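Local structure of kelch domain-containing protein (Colletotrichum graminicola M1.001, 5C86) at residues A[388-393]-A[401-406]; A[79-84]-A[477-482]; A[395-400]-A[451-456]; A[230-235]-A[430-435]; A[284-289]-A[370-375]. The protein probably oxidises alcohols at a copper centre, as a member of the AA5 family that also holds galactose oxidase and glyoxal oxidase. All coordinates share one frame; numbering follows the deposited sequence.

Contact 1 of 5, residues A[388-393]-A[401-406]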
# COMPACT_ATOMS: atom_id res chain seq x y z
N GLN A 388 -16.01 9.22 -19.45
CA GLN A 388 -15.80 9.80 -20.78
C GLN A 388 -14.80 10.97 -20.76
O GLN A 388 -13.98 11.13 -21.67
CB GLN A 388 -17.13 10.32 -21.37
CG GLN A 388 -16.96 10.84 -22.81
CD GLN A 388 -18.19 11.57 -23.33
OE1 GLN A 388 -19.20 11.66 -22.66
NE2 GLN A 388 -18.09 12.11 -24.54
N SER A 389 -14.83 11.77 -19.71
CA SER A 389 -13.83 12.85 -19.61
C SER A 389 -13.55 13.26 -18.15
O SER A 389 -14.37 13.03 -17.29
CB SER A 389 -14.26 14.04 -20.49
OG SER A 389 -15.40 14.68 -19.99
N LEU A 390 -12.37 13.84 -17.91
CA LEU A 390 -12.13 14.66 -16.71
C LEU A 390 -11.79 16.05 -17.21
O LEU A 390 -11.10 16.23 -18.25
CB LEU A 390 -10.97 14.17 -15.90
CG LEU A 390 -11.06 12.78 -15.34
CD1 LEU A 390 -9.85 12.47 -14.50
CD2 LEU A 390 -12.32 12.59 -14.48
N SER A 391 -12.22 17.05 -16.44
CA SER A 391 -11.89 18.43 -16.78
C SER A 391 -10.47 18.79 -16.54
O SER A 391 -10.00 19.84 -17.05
CB SER A 391 -12.75 19.41 -15.98
OG SER A 391 -12.57 19.20 -14.61
N ASP A 392 -9.76 18.05 -15.72
CA ASP A 392 -8.37 18.32 -15.43
C ASP A 392 -7.75 17.10 -14.87
O ASP A 392 -8.44 16.29 -14.23
CB ASP A 392 -8.20 19.42 -14.39
CG ASP A 392 -8.19 20.78 -14.96
OD1 ASP A 392 -7.32 21.10 -15.84
OD2 ASP A 392 -9.10 21.54 -14.58
N THR A 393 -6.48 16.92 -15.13
CA THR A 393 -5.73 15.77 -14.58
C THR A 393 -4.65 16.13 -13.64
O THR A 393 -3.95 15.23 -13.14
CB THR A 393 -5.10 14.89 -15.65
OG1 THR A 393 -4.18 15.69 -16.40
CG2 THR A 393 -6.12 14.26 -16.46
N ILE A 401 -13.02 19.05 -10.02
CA ILE A 401 -12.86 18.19 -11.17
C ILE A 401 -14.27 17.85 -11.64
O ILE A 401 -15.10 17.35 -10.85
CB ILE A 401 -12.18 16.89 -10.83
CG1 ILE A 401 -10.77 17.14 -10.34
CG2 ILE A 401 -12.03 15.99 -12.07
CD1 ILE A 401 -10.12 15.82 -9.85
N THR A 402 -14.57 18.12 -12.90
CA THR A 402 -15.79 17.67 -13.48
C THR A 402 -15.53 16.33 -14.22
O THR A 402 -14.63 16.27 -15.08
CB THR A 402 -16.40 18.71 -14.45
OG1 THR A 402 -16.69 19.91 -13.70
CG2 THR A 402 -17.70 18.22 -15.05
N ILE A 403 -16.34 15.34 -13.90
CA ILE A 403 -16.24 13.98 -14.38
C ILE A 403 -17.42 13.81 -15.33
O ILE A 403 -18.55 13.95 -14.86
CB ILE A 403 -16.33 12.99 -13.24
CG1 ILE A 403 -15.27 13.26 -12.17
CG2 ILE A 403 -16.26 11.53 -13.80
CD1 ILE A 403 -15.69 12.96 -10.77
N THR A 404 -17.18 13.47 -16.57
CA THR A 404 -18.36 13.23 -17.48
C THR A 404 -18.44 11.73 -17.75
O THR A 404 -17.49 11.15 -18.21
CB THR A 404 -18.13 13.96 -18.77
OG1 THR A 404 -17.97 15.36 -18.49
CG2 THR A 404 -19.32 13.78 -19.69
N MET A 405 -19.57 11.16 -17.39
CA MET A 405 -19.90 9.74 -17.54
C MET A 405 -20.49 9.52 -18.90
O MET A 405 -21.25 10.36 -19.41
CB MET A 405 -20.83 9.27 -16.45
CG MET A 405 -20.33 9.56 -15.03
SD MET A 405 -18.68 8.86 -14.72
CE MET A 405 -19.07 7.13 -14.92
N GLN A 406 -20.24 8.34 -19.43
CA GLN A 406 -20.81 7.94 -20.73
C GLN A 406 -22.32 7.85 -20.72
O GLN A 406 -22.96 8.33 -21.70
CB GLN A 406 -20.18 6.61 -21.11
CG GLN A 406 -20.66 6.09 -22.49
CD GLN A 406 -19.98 4.76 -22.74
OE1 GLN A 406 -18.85 4.75 -23.06
NE2 GLN A 406 -20.61 3.68 -22.37
O HOH W 1 -15.48 16.39 -17.75
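Leu390 and Ile403 lie side by side on the inward face of an antiparallel strand pair, their side chains pointing the same way. CD2 of Leu390 rests against CG1 of Ile403 at 3.8 Å and reaches CG2 of Ile401 at 4.2 Å. Leu463 of strand 459-466 packs on all three side chains. This is the tight part of the contact, where two beta strands of the E-set domain turn an aliphatic surface to the domain core.

The other face carries Ser389 and Thr404 and is more polar and partly open to solvent. A water there donates to the backbone O of Thr402 and also bonds OG1 of Thr404, at 2.8 Å each. It meets Ser389 OG too, but Ser389 has two conformers, so that link is less certain. Thr402 OG1 turns to Thr446 on the next strand.

The backbone pairing is irregular at both ends. N of Gln388 and N of Ser389 both bond to O of Thr404, at 2.7 and 3.1 Å, which makes a classic beta bulge. Farther on, the side chain of Ser391 takes the place of a carbonyl. With chi1 at 58°, its OG sits between its own N and carbonyl carbon and faces the partner strand. There it accepts from N of Thr402 at 2.8 Å, nearly straight at 166°. N of Ser391 bonds to O of Thr402.

Backbone bonds, including N of Thr404 to O of Ser389, hold the edge strand, and Ser391 OG extends the grip past its end. Leu390 adds apolar contact, and one carbonyl serves two donors at the bulge.

Contact 2 of 5, residues A[79-84]-A[477-482]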
# COMPACT_ATOMS: atom_id res chain seq x y z
N ASP A 79 5.93 9.74 -4.94
CA ASP A 79 5.99 11.14 -4.64
C ASP A 79 4.89 11.95 -5.38
O ASP A 79 4.02 11.38 -6.03
CB ASP A 79 7.42 11.73 -4.96
CG ASP A 79 7.68 12.00 -6.40
OD1 ASP A 79 6.90 11.72 -7.34
OD2 ASP A 79 8.88 12.48 -6.62
N ALA A 80 4.94 13.28 -5.20
CA ALA A 80 3.90 14.16 -5.77
C ALA A 80 3.72 14.02 -7.27
O ALA A 80 2.61 14.28 -7.80
CB ALA A 80 4.17 15.56 -5.39
N ASP A 81 4.76 13.64 -8.03
CA ASP A 81 4.68 13.45 -9.44
C ASP A 81 4.55 12.05 -9.93
O ASP A 81 4.68 11.76 -11.10
CB ASP A 81 5.84 14.20 -10.15
CG ASP A 81 5.81 15.69 -9.86
OD1 ASP A 81 4.75 16.35 -10.13
OD2 ASP A 81 6.77 16.18 -9.27
N GLY A 82 4.23 11.11 -9.03
CA GLY A 82 4.12 9.73 -9.39
C GLY A 82 5.41 8.95 -9.55
O GLY A 82 5.36 7.86 -10.11
N ARG A 83 6.54 9.56 -9.13
CA ARG A 83 7.77 8.81 -9.18
C ARG A 83 7.79 7.84 -8.03
O ARG A 83 7.31 8.18 -6.94
CB ARG A 83 8.95 9.80 -9.05
CG ARG A 83 8.96 10.78 -10.21
CD ARG A 83 10.27 11.56 -10.21
NE ARG A 83 10.52 12.13 -8.92
CZ ARG A 83 11.70 12.55 -8.44
NH1 ARG A 83 12.80 12.57 -9.22
NH2 ARG A 83 11.75 13.05 -7.23
N ILE A 84 8.29 6.63 -8.30
CA ILE A 84 8.43 5.58 -7.27
C ILE A 84 9.81 5.68 -6.65
O ILE A 84 10.82 5.51 -7.35
CB ILE A 84 8.20 4.19 -7.85
CG1 ILE A 84 6.90 4.09 -8.62
CG2 ILE A 84 8.31 3.17 -6.72
CD1 ILE A 84 6.81 2.91 -9.48
N PHE A 477 -6.80 8.26 -14.21
CA PHE A 477 -5.73 8.76 -13.34
C PHE A 477 -5.69 10.25 -13.30
O PHE A 477 -5.91 10.94 -14.31
CB PHE A 477 -4.37 8.24 -13.81
CG PHE A 477 -4.16 6.81 -13.60
CD1 PHE A 477 -3.61 6.37 -12.42
CD2 PHE A 477 -4.52 5.84 -14.55
CE1 PHE A 477 -3.42 5.04 -12.20
CE2 PHE A 477 -4.28 4.48 -14.33
CZ PHE A 477 -3.72 4.07 -13.13
N PHE A 478 -5.34 10.81 -12.16
CA PHE A 478 -5.09 12.21 -12.05
C PHE A 478 -4.13 12.44 -10.89
O PHE A 478 -3.96 11.55 -10.06
CB PHE A 478 -6.36 13.09 -11.87
CG PHE A 478 -7.01 12.97 -10.50
CD1 PHE A 478 -7.77 11.84 -10.19
CD2 PHE A 478 -6.83 13.94 -9.53
CE1 PHE A 478 -8.38 11.73 -8.95
CE2 PHE A 478 -7.42 13.81 -8.28
CZ PHE A 478 -8.20 12.74 -8.01
N LYS A 479 -3.56 13.65 -10.78
CA LYS A 479 -2.68 13.97 -9.64
C LYS A 479 -3.09 15.18 -8.87
O LYS A 479 -3.62 16.15 -9.44
CB LYS A 479 -1.20 14.01 -10.04
CG LYS A 479 -0.79 15.04 -11.01
CD LYS A 479 0.77 15.05 -11.17
CE LYS A 479 1.19 16.21 -12.05
NZ LYS A 479 2.69 16.27 -12.15
N VAL A 480 -2.82 15.11 -7.59
CA VAL A 480 -2.99 16.18 -6.68
C VAL A 480 -1.64 16.82 -6.54
O VAL A 480 -0.66 16.14 -6.15
CB VAL A 480 -3.53 15.70 -5.32
CG1 VAL A 480 -3.52 16.77 -4.30
CG2 VAL A 480 -4.91 15.10 -5.46
N THR A 481 -1.60 18.12 -6.90
CA THR A 481 -0.33 18.86 -6.92
C THR A 481 -0.23 19.79 -5.74
O THR A 481 -1.21 20.25 -5.23
CB THR A 481 -0.19 19.74 -8.19
OG1 THR A 481 -1.29 20.65 -8.22
CG2 THR A 481 -0.20 18.94 -9.42
N LEU A 482 1.03 20.08 -5.35
CA LEU A 482 1.28 21.07 -4.31
C LEU A 482 1.19 22.49 -4.88
O LEU A 482 1.27 22.68 -6.05
CB LEU A 482 2.68 20.89 -3.76
CG LEU A 482 2.73 19.66 -2.86
CD1 LEU A 482 4.14 19.11 -2.80
CD2 LEU A 482 2.19 19.94 -1.46
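The salt bridge of Asp81 and Lys479 is the one polar link between these two segments, and it joins residues almost four hundred positions apart. NZ of Lys479 meets OD1 of Asp81 at 2.9 Å. It arrives on the anti side of the carboxylate, 19° out of its plane. The lysine leaves its backbone with chi1 at 64° and then runs fully extended, which carries NZ across to the turn. On the way CD of Lys479 passes O of Ala80 at 3.9 Å. Beside the bridge, CB of Ala80 touches CD1 of Leu482 at 4.4 Å, and Pro458 packs on both.

Residues 79-82 form a type I beta turn between strands 75-78 and 84-87. These two strands begin a four-stranded antiparallel sheet, a blade of the propeller expected for this Kelch family. Residues 477-481 lie on a strand of the C-terminal E-set domain, so the contact spans the two domains at the surface.

The carboxylate of Asp79 holds the turn in shape. Its OD1 accepts from N of Asp81 at 3.0 Å, closing an Asx turn, and from N of Arg83 at 2.8 Å. The two donors come from opposite faces of the carboxylate. NE and NH2 of Arg83 both reach OD2 of Asp79 side-on, and that oxygen lies in the guanidinium plane. Gly82, at positive phi, ends the turn, and its N bonds to O of Asp79.

Contact 3 of 5, residues A[395-400]-A[451-456]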
# COMPACT_ATOMS: atom_id res chain seq x y z
N VAL A 395 -4.52 18.79 -10.27
CA VAL A 395 -5.22 19.83 -9.56
C VAL A 395 -4.66 19.97 -8.19
O VAL A 395 -4.11 19.04 -7.63
CB VAL A 395 -6.70 19.65 -9.49
CG1 VAL A 395 -7.31 19.54 -10.92
CG2 VAL A 395 -7.05 18.41 -8.73
N ARG A 396 -4.82 21.14 -7.61
CA ARG A 396 -4.36 21.38 -6.27
C ARG A 396 -5.42 20.87 -5.28
O ARG A 396 -6.60 20.62 -5.65
CB ARG A 396 -4.23 22.93 -6.03
CG ARG A 396 -3.01 23.45 -6.72
CD ARG A 396 -2.91 24.98 -6.78
NE ARG A 396 -1.53 25.32 -7.17
CZ ARG A 396 -1.10 26.55 -7.46
NH1 ARG A 396 0.18 26.72 -7.79
NH2 ARG A 396 -1.92 27.59 -7.44
N ALA A 397 -5.09 20.83 -4.00
CA ALA A 397 -6.07 20.58 -2.94
C ALA A 397 -7.17 21.62 -3.00
O ALA A 397 -6.94 22.82 -3.28
CB ALA A 397 -5.40 20.57 -1.57
N GLY A 398 -8.38 21.14 -2.86
CA GLY A 398 -9.57 22.05 -2.91
C GLY A 398 -10.22 22.21 -4.29
O GLY A 398 -11.32 22.74 -4.39
N ALA A 399 -9.53 21.80 -5.34
CA ALA A 399 -9.87 22.19 -6.70
C ALA A 399 -10.98 21.31 -7.20
O ALA A 399 -11.11 20.14 -6.81
CB ALA A 399 -8.67 22.13 -7.56
N PRO A 400 -11.78 21.83 -8.09
CA PRO A 400 -12.82 21.05 -8.66
C PRO A 400 -12.33 20.19 -9.82
O PRO A 400 -11.40 20.55 -10.52
CB PRO A 400 -13.81 22.13 -9.19
CG PRO A 400 -12.89 23.23 -9.64
CD PRO A 400 -11.79 23.23 -8.60
N ASN A 451 -9.48 19.91 0.73
CA ASN A 451 -8.54 20.99 0.89
C ASN A 451 -7.32 20.73 1.71
O ASN A 451 -6.33 21.46 1.57
CB ASN A 451 -9.32 22.14 1.51
CG ASN A 451 -9.84 23.07 0.49
OD1 ASN A 451 -9.08 23.70 -0.27
ND2 ASN A 451 -11.18 23.19 0.47
N ASP A 452 -7.28 19.70 2.52
CA ASP A 452 -6.19 19.48 3.42
C ASP A 452 -5.26 18.43 2.78
O ASP A 452 -5.67 17.28 2.48
CB ASP A 452 -6.75 18.90 4.73
CG ASP A 452 -5.76 19.02 5.88
OD1 ASP A 452 -4.59 18.70 5.71
OD2 ASP A 452 -6.22 19.49 6.97
N TYR A 453 -4.00 18.82 2.60
CA TYR A 453 -3.00 17.93 2.05
C TYR A 453 -2.67 16.77 2.96
O TYR A 453 -2.03 15.84 2.45
CB TYR A 453 -1.72 18.65 1.64
CG TYR A 453 -1.84 19.42 0.37
CD1 TYR A 453 -1.82 18.85 -0.87
CD2 TYR A 453 -1.95 20.83 0.40
CE1 TYR A 453 -1.94 19.58 -2.03
CE2 TYR A 453 -2.04 21.53 -0.77
CZ TYR A 453 -2.02 20.96 -1.96
OH TYR A 453 -2.19 21.65 -3.16
N GLY A 454 -3.07 16.80 4.22
CA GLY A 454 -2.93 15.66 5.10
C GLY A 454 -3.90 14.56 4.82
O GLY A 454 -3.68 13.43 5.20
N VAL A 455 -4.99 14.94 4.13
CA VAL A 455 -6.02 14.06 3.65
C VAL A 455 -5.66 13.63 2.22
O VAL A 455 -5.36 12.45 1.97
CB VAL A 455 -7.40 14.71 3.71
CG1 VAL A 455 -8.46 13.83 3.00
CG2 VAL A 455 -7.79 14.96 5.17
N ALA A 456 -5.57 14.60 1.30
CA ALA A 456 -5.21 14.37 -0.07
C ALA A 456 -3.72 14.55 -0.20
O ALA A 456 -3.18 15.58 -0.65
CB ALA A 456 -5.94 15.36 -0.94
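The ring of Tyr453 lies flat against the methyl group of Ala397, which sits in a type II beta turn, residues 396-399, of the E-set domain. CB of Ala397 stands over one ring face, 3.6 Å from the centroid and 18° off the ring normal, a CH-pi contact. It is shifted toward the rim, so that CZ is the nearest ring atom at 3.4 Å. Chi1 of Tyr453 at -76° holds CG beside the backbone N and lays the ring along the turn.

The same approach brings the phenol oxygen to the turn backbone. N of Ala397 donates to OH of Tyr453 at 3.1 Å, almost straight at 170°. The hydroxyl also bonds O of Thr481 on strand 476-481 and ties the turn to that strand. The side chain of Arg396 crosses the tyrosine at a slant. Its CB lies 3.7 Å from the OH.

OD1 of Asp452 accepts from N of Gly454 at 2.9 Å, an Asx turn that has Tyr453 at its middle. Next to the methyl, the start of the loop reaches the turn. O of Asn451 meets CB of Ala397 at 3.4 Å, and OD1 of Asn451 lies 3.2 Å from CA of Gly398.

Contact 4 of 5, residues A[230-235]-A[430-435]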
# COMPACT_ATOMS: atom_id res chain seq x y z
N ASP A 230 -10.94 5.74 4.73
CA ASP A 230 -11.70 6.97 4.52
C ASP A 230 -10.85 8.07 5.09
O ASP A 230 -10.92 8.34 6.32
CB ASP A 230 -13.08 6.91 5.14
CG ASP A 230 -13.86 8.21 4.93
OD1 ASP A 230 -13.25 9.25 4.54
OD2 ASP A 230 -15.11 8.16 5.08
N ALA A 231 -10.02 8.68 4.26
CA ALA A 231 -9.09 9.68 4.75
C ALA A 231 -9.79 10.97 5.19
O ALA A 231 -9.28 11.66 6.09
CB ALA A 231 -8.08 9.96 3.72
N VAL A 232 -10.93 11.25 4.62
CA VAL A 232 -11.66 12.47 4.98
C VAL A 232 -12.13 12.37 6.46
O VAL A 232 -12.03 13.33 7.23
CB VAL A 232 -12.82 12.67 4.00
CG1 VAL A 232 -13.72 13.82 4.46
CG2 VAL A 232 -12.33 12.94 2.58
N ALA A 233 -12.52 11.18 6.87
CA ALA A 233 -13.01 10.92 8.24
C ALA A 233 -11.88 10.48 9.14
O ALA A 233 -12.14 10.21 10.33
CB ALA A 233 -14.11 9.86 8.19
N GLY A 234 -10.66 10.33 8.59
CA GLY A 234 -9.57 9.95 9.44
C GLY A 234 -9.61 8.49 9.88
O GLY A 234 -9.14 8.18 10.93
N LYS A 235 -10.13 7.59 9.07
CA LYS A 235 -10.39 6.24 9.48
C LYS A 235 -9.37 5.23 8.93
O LYS A 235 -9.11 5.20 7.69
CB LYS A 235 -11.74 5.77 9.01
CG LYS A 235 -12.92 6.61 9.47
CD LYS A 235 -13.30 6.27 10.85
CE LYS A 235 -14.59 6.96 11.26
NZ LYS A 235 -14.83 6.65 12.67
N ARG A 430 -4.61 5.08 0.12
CA ARG A 430 -5.70 5.62 0.90
C ARG A 430 -6.84 5.92 0.00
O ARG A 430 -6.68 6.20 -1.19
CB ARG A 430 -5.24 6.90 1.64
CG ARG A 430 -4.77 8.03 0.77
CD ARG A 430 -4.47 9.30 1.54
NE ARG A 430 -3.39 9.05 2.50
CZ ARG A 430 -3.19 9.71 3.67
NH1 ARG A 430 -3.94 10.81 4.00
NH2 ARG A 430 -2.20 9.31 4.44
N ARG A 431 -8.02 5.92 0.57
CA ARG A 431 -9.24 6.24 -0.16
C ARG A 431 -9.92 7.51 0.41
O ARG A 431 -10.03 7.66 1.63
CB ARG A 431 -10.25 5.14 -0.01
CG ARG A 431 -11.65 5.47 -0.50
CD ARG A 431 -12.55 4.22 -0.46
NE ARG A 431 -13.99 4.54 -0.69
CZ ARG A 431 -14.80 5.03 0.21
NH1 ARG A 431 -14.40 5.23 1.46
NH2 ARG A 431 -16.05 5.24 -0.10
N ILE A 432 -10.34 8.36 -0.48
CA ILE A 432 -11.12 9.56 -0.25
C ILE A 432 -12.45 9.41 -0.96
O ILE A 432 -12.50 9.41 -2.18
CB ILE A 432 -10.33 10.77 -0.74
CG1 ILE A 432 -9.08 10.94 0.15
CG2 ILE A 432 -11.23 12.04 -0.84
CD1 ILE A 432 -8.06 11.87 -0.50
N PRO A 433 -13.56 9.32 -0.24
CA PRO A 433 -14.87 9.38 -0.92
C PRO A 433 -15.13 10.77 -1.37
O PRO A 433 -14.62 11.73 -0.79
CB PRO A 433 -15.86 8.99 0.17
CG PRO A 433 -15.20 9.36 1.41
CD PRO A 433 -13.71 9.29 1.22
N LEU A 434 -15.87 10.91 -2.47
CA LEU A 434 -16.16 12.23 -3.03
C LEU A 434 -17.62 12.34 -3.40
O LEU A 434 -18.11 11.53 -4.10
CB LEU A 434 -15.36 12.48 -4.30
CG LEU A 434 -13.82 12.42 -4.20
CD1 LEU A 434 -13.24 12.31 -5.58
CD2 LEU A 434 -13.29 13.68 -3.61
N ASP A 435 -18.28 13.40 -2.95
CA ASP A 435 -19.69 13.63 -3.33
C ASP A 435 -19.70 14.49 -4.60
O ASP A 435 -19.02 15.50 -4.63
CB ASP A 435 -20.33 14.50 -2.24
CG ASP A 435 -20.46 13.84 -0.87
OD1 ASP A 435 -20.69 12.63 -0.84
OD2 ASP A 435 -20.46 14.61 0.17
O HOH W 2 -16.17 6.16 3.64
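Ile432 is the apolar centre, with a branch for each of two partners. Its CG1 meets CB of Ala231 at 3.8 Å. Its CG2, set anti to its backbone N, meets CG2 of Val232 at 3.7 Å, and the two branched side chains cross at about a right angle. The same Val232 CG2 also touches CD of Pro433 at 4.1 Å. Val455 from a nearby loop packs on Ala231 and Val232.

Next to this core, N of Ala231 donates to O of Arg431 at 2.8 Å, nearly straight at 168°. The side chain of Asp230 crosses that of Pro433 at about a right angle, and its OD1 comes to 3.4 Å from CD of Pro433. That same oxygen accepts from N of Ala233, well above the carboxylate plane, in an Asx motif.

At the polar edge a water bridges opposite charges: it donates to OD2 of Asp230 at 2.7 Å and accepts from NH1 of Arg431 at 3.0 Å, atoms themselves 4.7 Å apart. Arg431 is also held by O of Tyr229 and O of Pro287.

A blade turn of the propeller thus docks on a strand of the C-terminal E-set domain, as in galactose oxidases.

Contact 5 of 5, residues A[284-289]-A[370-375]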
# COMPACT_ATOMS: atom_id res chain seq x y z
N VAL A 284 -6.18 -4.51 1.09
CA VAL A 284 -6.36 -3.62 -0.04
C VAL A 284 -7.68 -2.91 0.08
O VAL A 284 -8.72 -3.55 0.14
CB VAL A 284 -6.25 -4.38 -1.38
CG1 VAL A 284 -6.53 -3.43 -2.55
CG2 VAL A 284 -4.86 -5.01 -1.54
N VAL A 285 -7.66 -1.58 0.05
CA VAL A 285 -8.90 -0.79 -0.01
C VAL A 285 -9.40 -0.66 -1.45
O VAL A 285 -8.63 -0.42 -2.34
CB VAL A 285 -8.84 0.57 0.71
CG1 VAL A 285 -7.93 1.55 0.08
CG2 VAL A 285 -10.24 1.23 0.84
N MET A 286 -10.69 -0.87 -1.62
CA MET A 286 -11.41 -0.80 -2.88
C MET A 286 -12.23 0.48 -3.04
O MET A 286 -12.49 1.18 -2.05
CB MET A 286 -12.28 -2.03 -2.94
CG MET A 286 -11.48 -3.29 -3.27
SD MET A 286 -12.51 -4.76 -2.94
CE MET A 286 -12.40 -4.70 -1.36
N PRO A 287 -12.65 0.78 -4.27
CA PRO A 287 -13.32 2.08 -4.46
C PRO A 287 -14.57 2.28 -3.65
O PRO A 287 -14.87 3.48 -3.38
CB PRO A 287 -13.68 2.10 -5.96
CG PRO A 287 -13.23 0.83 -6.49
CD PRO A 287 -12.23 0.21 -5.56
N ASP A 288 -15.31 1.26 -3.30
CA ASP A 288 -16.48 1.41 -2.47
C ASP A 288 -16.22 1.48 -1.02
O ASP A 288 -17.17 1.56 -0.24
CB ASP A 288 -17.41 0.21 -2.68
CG ASP A 288 -16.80 -1.14 -2.44
OD1 ASP A 288 -15.63 -1.23 -2.06
OD2 ASP A 288 -17.54 -2.16 -2.63
N GLY A 289 -14.96 1.45 -0.59
CA GLY A 289 -14.63 1.57 0.83
C GLY A 289 -14.50 0.29 1.57
O GLY A 289 -14.04 0.28 2.69
N PRO A 370 -13.73 -8.43 -7.45
CA PRO A 370 -14.65 -8.42 -6.37
C PRO A 370 -16.15 -8.52 -6.75
O PRO A 370 -16.49 -8.35 -7.93
CB PRO A 370 -14.36 -7.02 -5.65
CG PRO A 370 -13.03 -6.66 -6.12
CD PRO A 370 -12.95 -7.17 -7.54
N PRO A 371 -17.05 -8.73 -5.78
CA PRO A 371 -18.52 -8.82 -6.06
C PRO A 371 -19.05 -7.62 -6.84
O PRO A 371 -20.00 -7.79 -7.61
CB PRO A 371 -19.15 -8.90 -4.70
CG PRO A 371 -18.08 -9.52 -3.86
CD PRO A 371 -16.77 -8.99 -4.36
N TYR A 372 -18.48 -6.40 -6.68
CA TYR A 372 -19.07 -5.28 -7.33
C TYR A 372 -18.86 -5.33 -8.85
O TYR A 372 -19.38 -4.44 -9.56
CB TYR A 372 -18.52 -3.93 -6.75
CG TYR A 372 -17.03 -3.72 -6.70
CD1 TYR A 372 -16.13 -4.09 -7.69
CD2 TYR A 372 -16.49 -3.03 -5.63
CE1 TYR A 372 -14.78 -3.88 -7.63
CE2 TYR A 372 -15.10 -2.82 -5.54
CZ TYR A 372 -14.25 -3.25 -6.53
OH TYR A 372 -12.89 -3.03 -6.43
N LEU A 373 -18.12 -6.28 -9.39
CA LEU A 373 -17.99 -6.42 -10.85
C LEU A 373 -18.99 -7.42 -11.39
O LEU A 373 -18.95 -7.64 -12.61
CB LEU A 373 -16.56 -6.82 -11.24
CG LEU A 373 -15.45 -5.82 -10.85
CD1 LEU A 373 -14.11 -6.31 -11.40
CD2 LEU A 373 -15.75 -4.44 -11.38
N PHE A 374 -19.87 -7.92 -10.57
CA PHE A 374 -20.88 -8.92 -10.99
C PHE A 374 -22.22 -8.42 -10.69
O PHE A 374 -22.51 -7.57 -9.80
CB PHE A 374 -20.62 -10.26 -10.31
CG PHE A 374 -19.28 -10.80 -10.61
CD1 PHE A 374 -19.03 -11.48 -11.82
CD2 PHE A 374 -18.13 -10.55 -9.78
CE1 PHE A 374 -17.77 -11.87 -12.17
CE2 PHE A 374 -16.92 -10.99 -10.12
CZ PHE A 374 -16.69 -11.63 -11.31
N GLU A 375 -23.18 -8.98 -11.45
CA GLU A 375 -24.55 -8.74 -11.22
C GLU A 375 -25.05 -9.41 -9.93
O GLU A 375 -24.25 -10.01 -9.22
CB GLU A 375 -25.34 -9.20 -12.49
CG GLU A 375 -25.12 -8.42 -13.77
CD GLU A 375 -25.38 -6.88 -13.63
OE1 GLU A 375 -26.12 -6.46 -12.68
OE2 GLU A 375 -24.75 -6.09 -14.40
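Tyr372 is the bump of this contact, and residues 286-288 form the hollow that takes it. The phenol end drives in between Met286 and Pro287. Its OH lies 3.5 Å from CG of Met286 and 3.4 Å from CD of Pro287, whose ring crosses the tyrosine at about a right angle. Asp288 forms the outer wall. Its carboxylate stands at the ring edge, with OD2 3.3 Å from CD2 of Tyr372 and its plane turned 68° from the ring. Chi1 of Tyr372, at 53°, tucks the ring back over its own backbone and aims it into this notch.

Past Met286 CB, the extended chi2 (167°) carries SD to CG of Pro370 at 3.7 Å. The sulfur is also 5.0 Å from the centroid of the Tyr372 ring, in an oblique Met-aromatic contact. Pro370 folds back under one face of that ring, so sulfur, proline and tyrosine interlock.

The hollow is made by a type I turn, residues 286-289, between strands 282-285 and 291-294 of one propeller blade. The bump sits on a short 3-10 turn just after strand 364-369 of another sheet.

The grip between the segments is mainly shape and dispersion. The polar ends find partners beyond the two segments: OH of Tyr372 bonds O of Ala344, and Asp288 forms a salt bridge with Lys290. The carboxylate may add a weak attraction to the ring-edge hydrogens.

In the fold
Contacts 1 and 3 lie within the E-set domain, contacts 2 and 4 join it to propeller blades, and contact 5 joins one propeller sheet's turn to the loop after strand 364-369 of another. Contacts 2 and 3, and 3 and 4, have centres about 12 Å apart. Strand 476-481 links contacts 2 and 3: N of Thr481 lies 2.8 Å from O of Val395. Contact 3 reaches contact 4: O of Val455 is 3.0 Å from NH1 of Arg430. Contact 4 touches contact 5: CD of Arg431 is 3.4 Å from O of Met286. Contact 1 packs Ile401 on Phe478 of contact 2. All five lie away from copper-binding Tyr120, His335 and His423, metal-free in this apo model.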